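Local coordinates for Alpha/beta hydrolase fold-3 domain protein (Sulfolobus islandicus, PDB 5LK6) that probably hydrolyses carboxylic esters and lipids as a thermostable alpha/beta-hydrolase esterase of an archaeon, at residues 20-24 against 25-29. Residues are numbered along the deposited sequence; the frame is centred on the assembly and turned at random.
Sequences GKASV and DEVRK
The side chain of each of Ser23 and Glu26 accepts a hydrogen bond from the other's backbone N-H. Ser23 OG accepts from Glu26 N at 3.0 Å. In return, Glu26 OE1 accepts from Ser23 N at 3.2 Å, in a nearly straight bond with an N-H...O angle of 172°. The carboxylate is approached from above its plane, the donor standing 39° out of it. With OG between its own N and carbonyl carbon (chi1 75°), the serine hydroxyl is placed in front of the amide three residues on, and the glutamate chain, bent at chi2, folds back to the loop. This reciprocal pair is a capping box, with Ser23 as N-cap of helix 24-36, which the chain enters from the loop following helix 5-12, at the protein surface. A carboxylate at this end would probably also be favoured by the helix dipole.

Backbone bonds then carry the chain into regular helix, Val27 N to Ser23 O at 2.9 Å and Arg28 N to Val24 O at 3.0 Å.

Among apolar side chains, Ala22 CB lies 4.0 Å from Val27 CG1, and Val27 also meets Ile19 and Ile84. One turn apart, Val24 and Arg28 run side by side; the CG1 methyl of Val24 sits over the centre of one guanidinium face, 3.3 Å above the plane. The arginine directs NH2 to Glu115 in a salt bridge and to the carbonyl of Val83. A leucine in place of Arg28 would probably leave Glu115 without this charged partner, the Val83 carbonyl without this donor and Val24 CG1 without the flat surface beneath it.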
# COMPACT_ATOMS: atom_id res chain seq x y z
N GLY A 20 -7.07 9.30 -29.26
CA GLY A 20 -7.15 8.79 -30.63
C GLY A 20 -8.50 8.87 -31.34
O GLY A 20 -8.55 8.42 -32.46
N LYS A 21 -9.58 9.38 -30.72
CA LYS A 21 -10.89 9.62 -31.38
C LYS A 21 -11.27 11.09 -31.35
O LYS A 21 -12.39 11.45 -31.70
CB LYS A 21 -12.06 8.85 -30.69
CG LYS A 21 -11.90 7.33 -30.52
CD LYS A 21 -11.77 6.60 -31.86
CE LYS A 21 -11.48 5.11 -31.69
NZ LYS A 21 -10.81 4.60 -32.92
N ALA A 22 -10.38 11.94 -30.88
CA ALA A 22 -10.61 13.39 -30.77
C ALA A 22 -9.27 14.07 -30.92
O ALA A 22 -8.19 13.42 -30.83
CB ALA A 22 -11.25 13.75 -29.45
N SER A 23 -9.32 15.36 -31.15
CA SER A 23 -8.11 16.11 -31.35
C SER A 23 -7.28 16.18 -30.04
O SER A 23 -7.79 15.91 -28.96
CB SER A 23 -8.44 17.51 -31.83
OG SER A 23 -8.95 18.30 -30.76
N VAL A 24 -5.99 16.51 -30.19
CA VAL A 24 -5.09 16.72 -29.09
C VAL A 24 -5.66 17.74 -28.13
O VAL A 24 -5.66 17.51 -26.96
CB VAL A 24 -3.74 17.23 -29.59
CG1 VAL A 24 -2.83 17.63 -28.41
CG2 VAL A 24 -3.01 16.18 -30.43
N ASP A 25 -6.18 18.86 -28.61
CA ASP A 25 -6.77 19.85 -27.71
C ASP A 25 -8.04 19.39 -27.06
O ASP A 25 -8.27 19.72 -25.92
CB ASP A 25 -7.12 21.13 -28.43
CG ASP A 25 -6.03 22.10 -28.42
OD1 ASP A 25 -4.86 21.69 -28.67
OD2 ASP A 25 -6.37 23.28 -28.18
N GLU A 26 -8.91 18.72 -27.81
CA GLU A 26 -10.12 18.18 -27.26
C GLU A 26 -9.78 17.22 -26.11
O GLU A 26 -10.43 17.30 -25.07
CB GLU A 26 -11.03 17.54 -28.33
CG GLU A 26 -11.90 18.55 -29.12
CD GLU A 26 -12.22 18.21 -30.63
OE1 GLU A 26 -12.01 17.03 -31.11
OE2 GLU A 26 -12.74 19.15 -31.32
N VAL A 27 -8.75 16.36 -26.24
CA VAL A 27 -8.43 15.41 -25.14
C VAL A 27 -7.71 16.07 -23.96
O VAL A 27 -7.91 15.70 -22.82
CB VAL A 27 -7.70 14.13 -25.58
CG1 VAL A 27 -8.55 13.32 -26.54
CG2 VAL A 27 -6.33 14.42 -26.14
N ARG A 28 -6.90 17.06 -24.24
CA ARG A 28 -6.35 17.86 -23.17
C ARG A 28 -7.46 18.49 -22.35
O ARG A 28 -7.37 18.44 -21.13
CB ARG A 28 -5.42 18.92 -23.71
CG ARG A 28 -4.11 18.31 -24.14
CD ARG A 28 -3.23 19.30 -24.89
NE ARG A 28 -1.96 18.65 -25.19
CZ ARG A 28 -1.02 19.11 -25.98
NH1 ARG A 28 -1.17 20.26 -26.62
NH2 ARG A 28 0.07 18.39 -26.14
N LYS A 29 -8.49 19.03 -23.01
CA LYS A 29 -9.56 19.72 -22.31
C LYS A 29 -10.30 18.68 -21.48
O LYS A 29 -10.48 18.86 -20.24
CB LYS A 29 -10.44 20.63 -23.25
CG LYS A 29 -11.83 21.11 -22.73
CD LYS A 29 -12.18 22.64 -22.85
CE LYS A 29 -12.35 23.21 -24.27
NZ LYS A 29 -13.77 23.24 -24.73